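PDB 3OTT: Two-component system sensor histidine kinase from Bacteroides thetaiotaomicron, which probably senses saccharides through this extracellular beta-propeller and beta-sandwich region and relays the signal by ATP-dependent histidine phosphorylation in its kinase part. Local coordinates for residues 47-52 with 686-691; 665-670 with 744-749; 675-680 with 708-713; 693-698 with 722-727. One frame throughout, in Å; residues are numbered along the deposited sequence.

Contact 1: residues 47-52 with 686-691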
# COMPACT_ATOMS: atom_id res chain seq x y z
N ASP B 47 -8.53 -24.66 -16.77
CA ASP B 47 -8.70 -23.30 -17.30
C ASP B 47 -10.16 -22.87 -17.32
O ASP B 47 -10.49 -21.87 -17.97
CB ASP B 47 -8.13 -23.22 -18.73
CG ASP B 47 -8.88 -24.12 -19.74
OD1 ASP B 47 -9.89 -24.77 -19.33
OD2 ASP B 47 -8.49 -24.15 -20.94
N GLY B 48 -11.03 -23.61 -16.66
CA GLY B 48 -12.42 -23.26 -16.62
C GLY B 48 -13.24 -24.00 -17.67
O GLY B 48 -14.44 -23.91 -17.65
N TYR B 49 -12.58 -24.73 -18.59
CA TYR B 49 -13.24 -25.53 -19.64
C TYR B 49 -12.86 -26.98 -19.47
O TYR B 49 -13.72 -27.81 -19.39
CB TYR B 49 -12.81 -25.07 -21.05
CG TYR B 49 -13.41 -23.73 -21.44
CD1 TYR B 49 -12.83 -22.51 -21.01
CD2 TYR B 49 -14.56 -23.67 -22.23
CE1 TYR B 49 -13.40 -21.29 -21.38
CE2 TYR B 49 -15.12 -22.45 -22.62
CZ TYR B 49 -14.55 -21.27 -22.17
OH TYR B 49 -15.14 -20.08 -22.58
N SER B 50 -11.56 -27.29 -19.43
CA SER B 50 -11.13 -28.66 -19.23
C SER B 50 -9.88 -28.72 -18.37
O SER B 50 -9.18 -27.72 -18.20
CB SER B 50 -10.83 -29.34 -20.56
OG SER B 50 -9.82 -28.64 -21.23
N THR B 51 -9.62 -29.91 -17.83
CA THR B 51 -8.41 -30.22 -17.11
C THR B 51 -7.30 -30.63 -18.05
O THR B 51 -7.54 -31.17 -19.12
CB THR B 51 -8.64 -31.32 -16.05
OG1 THR B 51 -8.97 -32.55 -16.70
CG2 THR B 51 -9.78 -30.92 -15.11
N GLN B 52 -6.07 -30.37 -17.65
CA GLN B 52 -4.93 -30.76 -18.45
C GLN B 52 -3.79 -31.31 -17.54
O GLN B 52 -3.41 -30.68 -16.54
CB GLN B 52 -4.44 -29.54 -19.28
CG GLN B 52 -3.31 -29.83 -20.24
CD GLN B 52 -2.88 -28.57 -21.04
OE1 GLN B 52 -1.70 -28.24 -21.11
NE2 GLN B 52 -3.84 -27.89 -21.60
N ASP B 686 -21.75 -18.35 -14.32
CA ASP B 686 -22.77 -19.33 -14.69
C ASP B 686 -22.63 -19.60 -16.20
O ASP B 686 -22.18 -20.68 -16.59
CB ASP B 686 -24.16 -18.84 -14.25
CG ASP B 686 -24.36 -18.93 -12.70
OD1 ASP B 686 -23.48 -19.51 -11.99
OD2 ASP B 686 -25.40 -18.45 -12.19
N GLU B 687 -22.88 -18.59 -17.03
CA GLU B 687 -22.77 -18.74 -18.48
C GLU B 687 -21.38 -18.34 -18.96
O GLU B 687 -20.86 -17.34 -18.49
CB GLU B 687 -23.83 -17.87 -19.21
CG GLU B 687 -25.32 -18.08 -18.81
CD GLU B 687 -26.34 -17.44 -19.79
OE1 GLU B 687 -26.04 -16.38 -20.41
OE2 GLU B 687 -27.45 -18.00 -19.96
N LYS B 688 -20.79 -19.11 -19.89
CA LYS B 688 -19.51 -18.75 -20.51
C LYS B 688 -19.65 -17.58 -21.49
O LYS B 688 -20.70 -17.32 -22.00
CB LYS B 688 -18.96 -19.92 -21.31
CG LYS B 688 -18.83 -21.23 -20.59
CD LYS B 688 -17.58 -21.33 -19.77
CE LYS B 688 -17.17 -22.79 -19.67
NZ LYS B 688 -17.90 -23.48 -18.63
N ASN B 689 -18.56 -16.90 -21.79
CA ASN B 689 -18.59 -15.90 -22.84
C ASN B 689 -18.54 -16.54 -24.28
O ASN B 689 -18.26 -17.72 -24.43
CB ASN B 689 -17.44 -14.92 -22.63
CG ASN B 689 -17.65 -14.06 -21.37
OD1 ASN B 689 -18.68 -13.43 -21.20
ND2 ASN B 689 -16.65 -14.02 -20.50
N LYS B 690 -18.80 -15.72 -25.29
CA LYS B 690 -18.80 -16.10 -26.70
C LYS B 690 -17.62 -15.46 -27.42
O LYS B 690 -17.31 -14.30 -27.18
CB LYS B 690 -20.12 -15.69 -27.34
CG LYS B 690 -21.27 -16.63 -26.98
CD LYS B 690 -22.65 -16.03 -27.26
CE LYS B 690 -23.74 -17.07 -26.92
NZ LYS B 690 -25.17 -16.55 -26.98
N PHE B 691 -16.96 -16.23 -28.28
CA PHE B 691 -15.73 -15.76 -28.96
C PHE B 691 -15.82 -15.77 -30.50
O PHE B 691 -16.58 -16.52 -31.10
CB PHE B 691 -14.49 -16.54 -28.42
CG PHE B 691 -14.26 -16.35 -26.89
CD1 PHE B 691 -13.52 -15.29 -26.43
CD2 PHE B 691 -14.89 -17.17 -25.97
CE1 PHE B 691 -13.37 -15.07 -25.05
CE2 PHE B 691 -14.75 -16.96 -24.56
CZ PHE B 691 -14.00 -15.94 -24.10
O HOH W 1 -16.89 -20.18 -24.44
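No direct hydrogen bond joins Tyr49 to the 686-691 loop; its phenol reaches that loop through one water and through the aliphatic chain of Lys688 laid over its ring. The water accepts from Tyr49 OH at 2.6 Å and donates to Asn689 O at 2.8 Å, and it sits in the plane of the tyrosine ring at its edge. Over one face, Lys688 CE stands 3.9 Å from the Tyr49 ring centroid, a CH-pi contact displaced toward the rim. The lysine chain, bent at chi2 (-83°) and again at chi4, runs past the ring in the opposite direction and brings CE within 3.6 Å of Gly48 O. Its NZ is 5.1 Å from the Tyr49 centroid, so any cation-pi attraction is weak at most. Phe691 CE2 approaches Tyr49 OH to 3.7 Å. The tyrosine is presented by an Asx turn, Tyr49 N giving to the anti side of Asp47 OD1 at 2.8 Å. Ser50 N, 3.0 Å from the syn side of Asp47 OD1, extends it to an Asx motif, while Asp47 OD2 bonds Thr639 OG1. Replacing Tyr49 with an alanine would probably leave the water without its phenol donor and the Lys688 methylenes without the ring face beneath them. The turn leaves propeller strand 42-46, whereas 686-691 belongs to the C-terminal beta-sandwich. Between these segments the link thus rests on one water and a CH-pi contact rather than a charge pair; direct hydrogen bonds from the same turn, such as Ser679 OG to Asp47 O, add to the junction.

Contact 2: residues 665-670 with 744-749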
# COMPACT_ATOMS: atom_id res chain seq x y z
N ILE B 665 4.93 -18.31 -33.12
CA ILE B 665 5.34 -19.69 -33.28
C ILE B 665 5.87 -20.01 -34.71
O ILE B 665 5.33 -19.50 -35.72
CB ILE B 665 4.22 -20.65 -32.81
CG1 ILE B 665 4.79 -22.02 -32.53
CG2 ILE B 665 3.02 -20.70 -33.72
CD1 ILE B 665 3.82 -22.89 -31.78
N LYS B 666 6.92 -20.82 -34.75
CA LYS B 666 7.53 -21.33 -35.98
C LYS B 666 7.34 -22.83 -36.10
O LYS B 666 7.83 -23.55 -35.26
CB LYS B 666 9.03 -21.00 -36.02
CG LYS B 666 9.35 -19.70 -36.73
CD LYS B 666 10.83 -19.62 -37.13
CE LYS B 666 11.43 -18.29 -36.56
NZ LYS B 666 12.93 -18.08 -36.69
N LEU B 667 6.63 -23.30 -37.14
CA LEU B 667 6.32 -24.72 -37.32
C LEU B 667 6.86 -25.28 -38.64
O LEU B 667 6.99 -24.55 -39.65
CB LEU B 667 4.81 -24.95 -37.28
CG LEU B 667 4.12 -24.56 -35.93
CD1 LEU B 667 2.65 -24.59 -36.04
CD2 LEU B 667 4.54 -25.45 -34.79
N LYS B 668 7.15 -26.58 -38.65
CA LYS B 668 7.49 -27.23 -39.89
C LYS B 668 6.31 -27.39 -40.86
O LYS B 668 5.12 -27.28 -40.46
CB LYS B 668 8.16 -28.58 -39.58
CG LYS B 668 9.50 -28.43 -38.84
CD LYS B 668 9.98 -29.77 -38.33
CE LYS B 668 11.16 -29.64 -37.38
NZ LYS B 668 10.98 -30.48 -36.12
N TYR B 669 6.64 -27.73 -42.11
CA TYR B 669 5.67 -27.91 -43.17
C TYR B 669 4.63 -28.97 -42.83
O TYR B 669 3.47 -28.81 -43.14
CB TYR B 669 6.40 -28.23 -44.52
CG TYR B 669 6.75 -29.70 -44.71
CD1 TYR B 669 7.79 -30.27 -43.98
CD2 TYR B 669 6.01 -30.52 -45.56
CE1 TYR B 669 8.10 -31.60 -44.09
CE2 TYR B 669 6.32 -31.87 -45.70
CZ TYR B 669 7.37 -32.40 -44.96
OH TYR B 669 7.74 -33.73 -45.06
N ASP B 670 5.03 -30.05 -42.17
CA ASP B 670 4.09 -31.13 -41.80
C ASP B 670 3.45 -31.00 -40.40
O ASP B 670 2.76 -31.90 -39.93
CB ASP B 670 4.74 -32.50 -41.94
CG ASP B 670 6.02 -32.64 -41.12
OD1 ASP B 670 6.63 -31.60 -40.74
OD2 ASP B 670 6.45 -33.78 -40.87
N ILE B 744 1.81 -17.01 -36.50
CA ILE B 744 2.22 -18.36 -36.90
C ILE B 744 3.04 -18.38 -38.19
O ILE B 744 2.61 -17.84 -39.21
CB ILE B 744 0.96 -19.25 -37.07
CG1 ILE B 744 0.08 -19.23 -35.74
CG2 ILE B 744 1.40 -20.67 -37.37
CD1 ILE B 744 -1.40 -19.72 -35.97
N ARG B 745 4.22 -19.00 -38.16
CA ARG B 745 4.99 -19.20 -39.36
C ARG B 745 5.04 -20.70 -39.66
O ARG B 745 5.47 -21.51 -38.81
CB ARG B 745 6.37 -18.60 -39.24
CG ARG B 745 7.15 -18.65 -40.54
CD ARG B 745 8.59 -18.14 -40.41
NE ARG B 745 9.28 -18.16 -41.71
CZ ARG B 745 10.60 -17.98 -41.91
NH1 ARG B 745 11.43 -17.75 -40.88
NH2 ARG B 745 11.09 -18.03 -43.16
N ILE B 746 4.55 -21.10 -40.84
CA ILE B 746 4.73 -22.46 -41.32
C ILE B 746 5.87 -22.50 -42.36
O ILE B 746 5.77 -21.81 -43.40
CB ILE B 746 3.45 -23.00 -42.01
CG1 ILE B 746 2.22 -22.82 -41.10
CG2 ILE B 746 3.66 -24.45 -42.49
CD1 ILE B 746 1.89 -23.97 -40.31
N LEU B 747 6.92 -23.29 -42.11
CA LEU B 747 8.17 -23.29 -42.90
C LEU B 747 7.97 -24.18 -44.12
O LEU B 747 7.21 -25.13 -44.05
CB LEU B 747 9.36 -23.79 -42.07
CG LEU B 747 9.83 -22.90 -40.89
CD1 LEU B 747 10.64 -23.69 -39.87
CD2 LEU B 747 10.68 -21.78 -41.42
N PRO B 748 8.62 -23.86 -45.24
CA PRO B 748 8.52 -24.75 -46.42
C PRO B 748 9.21 -26.08 -46.17
O PRO B 748 10.09 -26.14 -45.33
CB PRO B 748 9.27 -23.97 -47.51
CG PRO B 748 10.25 -23.08 -46.72
CD PRO B 748 9.47 -22.69 -45.49
N PRO B 749 8.83 -27.16 -46.90
CA PRO B 749 9.54 -28.48 -46.78
C PRO B 749 11.07 -28.41 -46.84
O PRO B 749 11.76 -29.18 -46.16
CB PRO B 749 9.03 -29.27 -48.00
CG PRO B 749 8.23 -28.28 -48.83
CD PRO B 749 7.71 -27.24 -47.86
O HOH W 2 9.71 -27.69 -42.54
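The parallel strand pair at one margin of the C-terminal beta-sandwich joins Ile665-Leu667 to Ile744-Ile746, their short axes 4.8 Å apart and 16° from parallel. Three backbone bonds pass between them: Arg745 N to Ile665 O at 2.7 Å, Leu667 N to Arg745 O, and Leu747 N to Leu667 O. Arg745 donates and accepts on one edge, as in a parallel ladder. On the buried face, Ile665 and Ile744 lie side by side, with CG2 of Ile665 3.9 Å from CG1 of Ile744, and Leu667 CB comes up to Ile746 CD1. Ile744 also touches Phe676, and Leu667 touches Leu674, so this face looks into the opposing sheet of the sandwich. Strand 664-667 is outermost in its mixed sheet, with 740-746 between it and 720-728. On the exposed face, Lys666 and Arg745 run alongside, pointing the same way, CG of Lys666 4.0 Å from CB of Arg745. Their like-charged ends are near neighbours, NZ of Lys666 4.5 Å from NH1 of Arg745. Leu747 CD2 lies over the centre of one face of the Arg745 guanidinium. Pro749 packs over one Tyr669 ring face and Asp670 CB over the other. Tyr669 CG lies between its backbone N and carbonyl carbon (chi1 84°), which turns the ring across Pro749, whose CA is 4.1 Å from the Tyr669 centroid. A water accepts from Tyr669 N and donates to Pro748 O.

Contact 3: residues 675-680 with 708-713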
# COMPACT_ATOMS: atom_id res chain seq x y z
N SER B 675 -4.68 -27.22 -33.70
CA SER B 675 -5.79 -26.81 -32.83
C SER B 675 -5.28 -26.02 -31.65
O SER B 675 -4.15 -26.18 -31.25
CB SER B 675 -6.64 -27.97 -32.33
OG SER B 675 -7.37 -28.51 -33.37
N PHE B 676 -6.14 -25.18 -31.13
CA PHE B 676 -5.81 -24.20 -30.12
C PHE B 676 -7.02 -24.24 -29.19
O PHE B 676 -8.16 -24.14 -29.69
CB PHE B 676 -5.72 -22.79 -30.75
CG PHE B 676 -4.62 -22.65 -31.79
CD1 PHE B 676 -4.87 -22.86 -33.14
CD2 PHE B 676 -3.32 -22.36 -31.41
CE1 PHE B 676 -3.81 -22.75 -34.13
CE2 PHE B 676 -2.30 -22.23 -32.38
CZ PHE B 676 -2.57 -22.45 -33.75
N GLU B 677 -6.79 -24.39 -27.89
CA GLU B 677 -7.82 -24.11 -26.90
C GLU B 677 -7.55 -22.76 -26.31
O GLU B 677 -6.42 -22.39 -26.11
CB GLU B 677 -7.85 -25.15 -25.78
CG GLU B 677 -8.36 -26.48 -26.30
CD GLU B 677 -8.24 -27.59 -25.30
OE1 GLU B 677 -7.84 -27.32 -24.14
OE2 GLU B 677 -8.55 -28.73 -25.69
N LEU B 678 -8.61 -22.06 -25.98
CA LEU B 678 -8.53 -20.67 -25.51
C LEU B 678 -9.32 -20.59 -24.19
O LEU B 678 -10.26 -21.36 -23.98
CB LEU B 678 -9.13 -19.71 -26.57
CG LEU B 678 -10.65 -19.80 -26.79
CD1 LEU B 678 -11.44 -18.83 -25.88
CD2 LEU B 678 -10.98 -19.50 -28.22
N SER B 679 -8.97 -19.67 -23.32
CA SER B 679 -9.84 -19.44 -22.15
C SER B 679 -9.63 -18.04 -21.60
O SER B 679 -8.52 -17.52 -21.64
CB SER B 679 -9.54 -20.48 -21.06
OG SER B 679 -10.16 -20.12 -19.84
N ASP B 680 -10.67 -17.44 -21.05
CA ASP B 680 -10.53 -16.22 -20.29
C ASP B 680 -10.76 -16.52 -18.78
O ASP B 680 -11.07 -15.63 -17.98
CB ASP B 680 -11.51 -15.16 -20.79
CG ASP B 680 -13.01 -15.60 -20.70
OD1 ASP B 680 -13.37 -16.79 -20.37
OD2 ASP B 680 -13.87 -14.72 -21.00
N ASN B 708 -20.07 -23.30 -25.66
CA ASN B 708 -19.42 -24.44 -25.07
C ASN B 708 -18.09 -24.83 -25.75
O ASN B 708 -17.37 -25.66 -25.26
CB ASN B 708 -20.35 -25.64 -25.00
CG ASN B 708 -21.09 -25.89 -26.32
OD1 ASN B 708 -21.36 -24.96 -27.11
ND2 ASN B 708 -21.45 -27.17 -26.55
N ILE B 709 -17.77 -24.25 -26.89
CA ILE B 709 -16.62 -24.75 -27.62
C ILE B 709 -15.52 -23.76 -27.48
O ILE B 709 -15.72 -22.62 -27.85
CB ILE B 709 -16.96 -25.06 -29.11
CG1 ILE B 709 -17.92 -26.24 -29.18
CG2 ILE B 709 -15.73 -25.40 -29.96
CD1 ILE B 709 -19.30 -25.81 -29.36
N ASN B 710 -14.39 -24.16 -26.94
CA ASN B 710 -13.29 -23.21 -26.84
C ASN B 710 -12.11 -23.68 -27.66
O ASN B 710 -11.00 -23.29 -27.39
CB ASN B 710 -12.82 -23.03 -25.41
CG ASN B 710 -12.21 -24.29 -24.87
OD1 ASN B 710 -12.73 -25.34 -25.11
ND2 ASN B 710 -11.11 -24.18 -24.13
N ARG B 711 -12.36 -24.56 -28.63
CA ARG B 711 -11.28 -25.08 -29.47
C ARG B 711 -11.35 -24.57 -30.95
O ARG B 711 -12.35 -24.63 -31.56
CB ARG B 711 -11.20 -26.62 -29.42
CG ARG B 711 -10.25 -27.14 -30.47
CD ARG B 711 -10.16 -28.62 -30.53
NE ARG B 711 -9.90 -29.14 -29.20
CZ ARG B 711 -9.29 -30.30 -28.98
NH1 ARG B 711 -8.85 -31.00 -30.02
NH2 ARG B 711 -9.11 -30.72 -27.73
N ILE B 712 -10.24 -24.12 -31.46
CA ILE B 712 -10.16 -23.54 -32.78
C ILE B 712 -9.28 -24.44 -33.65
O ILE B 712 -8.17 -24.75 -33.26
CB ILE B 712 -9.56 -22.14 -32.71
CG1 ILE B 712 -10.57 -21.18 -32.06
CG2 ILE B 712 -9.10 -21.63 -34.15
CD1 ILE B 712 -9.94 -19.78 -31.77
N THR B 713 -9.79 -24.89 -34.80
CA THR B 713 -9.06 -25.86 -35.60
C THR B 713 -8.88 -25.39 -37.07
O THR B 713 -9.83 -24.97 -37.74
CB THR B 713 -9.68 -27.30 -35.48
OG1 THR B 713 -8.85 -28.27 -36.17
CG2 THR B 713 -11.07 -27.36 -36.13
O HOH W 3 -9.57 -26.08 -22.53
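The Arg711 guanidinium and the Glu677 carboxylate meet with their planes 42° apart, and their salt bridge uses one branch of each: NH2 of Arg711 lies 2.9 Å from OE2 of Glu677. The oxygen is met nearly along its own C-O direction but lies 32° out of the guanidinium plane, and Ser675 CB approaches that group obliquely. Tyr642 adds a cation-pi contact to Arg711 and, through its hydroxyl, a second hydrogen bond to Glu677 OE2. The second flat pair is the Asn710 amide and the Glu677 carboxylate, turned obliquely to one another and linked by a water that accepts from Asn710 ND2 and donates to Glu677 OE1 at 2.7 Å. ND2 of Asn710 also bonds Leu678 O at 2.9 Å, with the acceptor in the amide plane. Asn710 chi1 of 65° sets CG between its backbone N and carbonyl carbon and brings the amide back to strand 675-679, where the backbone O of Asn710 receives Leu678 N at 3.0 Å. Asn710 thus holds Leu678 by both backbone polar atoms. At the Phe676 ring edge, near its plane, lies Ile712 O, which accepts Phe676 N; Ile712 N in turn bonds Phe676 O at 2.7 Å. On the same face as Phe676 and Ile712, CD2 of Leu678 meets CD1 of Ile712 at 3.7 Å, crossing at about a right angle, and both touch Ile726 of the other sheet. This antiparallel ladder, polar on one face and apolar toward the other sheet, is typical of a beta-sandwich, here the one that includes the sensor's Y_Y_Y domain.

Contact 4: residues 693-698 with 722-727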
# COMPACT_ATOMS: atom_id res chain seq x y z
N TYR B 693 -13.11 -15.57 -34.01
CA TYR B 693 -11.72 -15.77 -34.39
C TYR B 693 -11.57 -15.66 -35.87
O TYR B 693 -12.53 -15.88 -36.63
CB TYR B 693 -11.21 -17.14 -33.91
CG TYR B 693 -11.81 -18.35 -34.59
CD1 TYR B 693 -13.02 -18.89 -34.18
CD2 TYR B 693 -11.14 -18.98 -35.62
CE1 TYR B 693 -13.58 -20.01 -34.80
CE2 TYR B 693 -11.68 -20.11 -36.29
CZ TYR B 693 -12.89 -20.61 -35.87
OH TYR B 693 -13.41 -21.70 -36.50
N ARG B 694 -10.35 -15.37 -36.30
CA ARG B 694 -10.02 -15.35 -37.72
C ARG B 694 -8.53 -15.61 -37.88
O ARG B 694 -7.73 -15.25 -36.99
CB ARG B 694 -10.40 -14.00 -38.35
CG ARG B 694 -9.65 -12.83 -37.78
CD ARG B 694 -10.38 -11.52 -38.09
NE ARG B 694 -10.25 -11.15 -39.51
CZ ARG B 694 -11.17 -10.46 -40.17
NH1 ARG B 694 -12.28 -10.04 -39.57
NH2 ARG B 694 -10.97 -10.17 -41.45
N LEU B 695 -8.14 -16.23 -38.99
CA LEU B 695 -6.73 -16.42 -39.25
C LEU B 695 -6.27 -15.55 -40.43
O LEU B 695 -6.54 -15.88 -41.57
CB LEU B 695 -6.42 -17.93 -39.47
CG LEU B 695 -4.96 -18.34 -39.71
CD1 LEU B 695 -4.15 -18.05 -38.48
CD2 LEU B 695 -4.77 -19.81 -40.14
N GLU B 696 -5.59 -14.44 -40.15
CA GLU B 696 -5.04 -13.59 -41.19
C GLU B 696 -4.11 -14.36 -42.11
O GLU B 696 -3.22 -15.05 -41.64
CB GLU B 696 -4.29 -12.37 -40.63
CG GLU B 696 -5.21 -11.22 -40.17
CD GLU B 696 -6.08 -10.66 -41.32
OE1 GLU B 696 -5.57 -10.48 -42.47
OE2 GLU B 696 -7.29 -10.42 -41.05
N GLY B 697 -4.36 -14.26 -43.41
CA GLY B 697 -3.63 -15.03 -44.42
C GLY B 697 -4.48 -16.19 -44.96
O GLY B 697 -4.06 -16.91 -45.88
N MET B 698 -5.68 -16.33 -44.40
CA MET B 698 -6.54 -17.47 -44.69
C MET B 698 -7.93 -16.92 -44.74
O MET B 698 -8.53 -16.87 -45.81
CB MET B 698 -6.37 -18.57 -43.64
CG MET B 698 -7.30 -19.80 -43.75
SD MET B 698 -7.11 -20.66 -45.32
CE MET B 698 -5.42 -21.28 -45.18
N TYR B 722 0.89 -16.47 -40.98
CA TYR B 722 -0.51 -16.27 -40.57
C TYR B 722 -0.50 -15.56 -39.22
O TYR B 722 0.55 -15.46 -38.56
CB TYR B 722 -1.26 -17.61 -40.44
CG TYR B 722 -1.14 -18.48 -41.64
CD1 TYR B 722 -0.17 -19.49 -41.71
CD2 TYR B 722 -2.00 -18.32 -42.72
CE1 TYR B 722 -0.05 -20.29 -42.83
CE2 TYR B 722 -1.90 -19.13 -43.85
CZ TYR B 722 -0.93 -20.09 -43.89
OH TYR B 722 -0.84 -20.86 -44.99
N GLN B 723 -1.66 -15.06 -38.82
CA GLN B 723 -1.82 -14.41 -37.51
C GLN B 723 -3.22 -14.80 -37.04
O GLN B 723 -4.19 -14.48 -37.72
CB GLN B 723 -1.67 -12.88 -37.64
CG GLN B 723 -1.86 -12.14 -36.35
CD GLN B 723 -1.76 -10.62 -36.50
OE1 GLN B 723 -2.68 -9.99 -37.01
NE2 GLN B 723 -0.65 -10.04 -36.03
N LEU B 724 -3.31 -15.50 -35.91
CA LEU B 724 -4.57 -15.87 -35.33
C LEU B 724 -5.06 -14.73 -34.42
O LEU B 724 -4.36 -14.32 -33.48
CB LEU B 724 -4.34 -17.06 -34.45
CG LEU B 724 -5.32 -18.18 -34.25
CD1 LEU B 724 -5.15 -18.72 -32.84
CD2 LEU B 724 -6.78 -17.90 -34.66
N ILE B 725 -6.26 -14.25 -34.67
CA ILE B 725 -6.82 -13.21 -33.84
C ILE B 725 -8.07 -13.74 -33.14
O ILE B 725 -8.97 -14.26 -33.79
CB ILE B 725 -7.11 -11.95 -34.67
CG1 ILE B 725 -5.81 -11.46 -35.35
CG2 ILE B 725 -7.76 -10.85 -33.81
CD1 ILE B 725 -6.06 -10.37 -36.48
N ILE B 726 -8.08 -13.66 -31.81
CA ILE B 726 -9.19 -14.18 -31.05
C ILE B 726 -9.80 -13.06 -30.23
O ILE B 726 -9.07 -12.29 -29.64
CB ILE B 726 -8.75 -15.33 -30.14
CG1 ILE B 726 -8.12 -16.45 -30.99
CG2 ILE B 726 -9.93 -15.87 -29.34
CD1 ILE B 726 -7.36 -17.48 -30.13
N SER B 727 -11.12 -12.93 -30.20
CA SER B 727 -11.73 -11.81 -29.44
C SER B 727 -13.05 -12.20 -28.83
O SER B 727 -13.77 -12.99 -29.39
CB SER B 727 -11.89 -10.56 -30.36
OG SER B 727 -12.33 -9.43 -29.61
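Tyr722 and Leu695 form the close-packed end of the strand pair: CD1 of Leu695 lies 3.5 Å from CB of Tyr722, and Leu695 CD2 approaches the ring obliquely. With Leu695 CG anti to its N (chi1 -178°), the methyls bend toward Tyr722 and Leu724. At the Tyr722 ring edge, near its plane, are the carbonyl oxygens of Glu696 and Gly697; a CB on Gly697 would clash with Tyr722 CD2. Tyr722 OH bonds Ser718 O. Trading Tyr722 for an alanine would probably open a gap beside Leu695 CD2, where the ring had been, and leave Ser718 O without that donor. The opposite face is more open to solvent: Arg694 and Ile725 lie alongside each other, CG of Arg694 4.1 Å from CB of Ile725, and Glu696 CG touches Ile725 CD1. Glu696 answers Arg694 NE through OE2 in a weak 3.4 Å salt bridge, while Trp702 meets Arg694 by cation-pi. Between the faces runs an antiparallel ladder in which Ile725 N gives Arg694 O a 2.9 Å bond at 176° and Glu696 N reaches Gln723 O. Strand 720-728 continues this sheet into 740-746, while Leu724 and Ile726 press on Phe676 and Leu678 of strand 674-679 in the facing sheet.

From the N terminus, segment 47-52 of the propeller waits more than 630 residues for its partner 686-691, so contact 1 closes the longest loop and ties propeller to sandwich. Contact 2 opens at 665-670 and closes last, at 744-749; contacts 3 and 4 nest inside its loop. Contacts 1 and 2 cross, as do contacts 1 and 3, and contacts 3 and 4, whereas contact 1 closes before contact 4 opens. Hydrogen bonds from Ser679 OG to Asp47 O and from Asn689 ND2 to Asp680 OD2 couple contacts 1 and 3. Contacts 2 and 4 share one sheet, which faces the sheet of contact 3 across the sandwich interior.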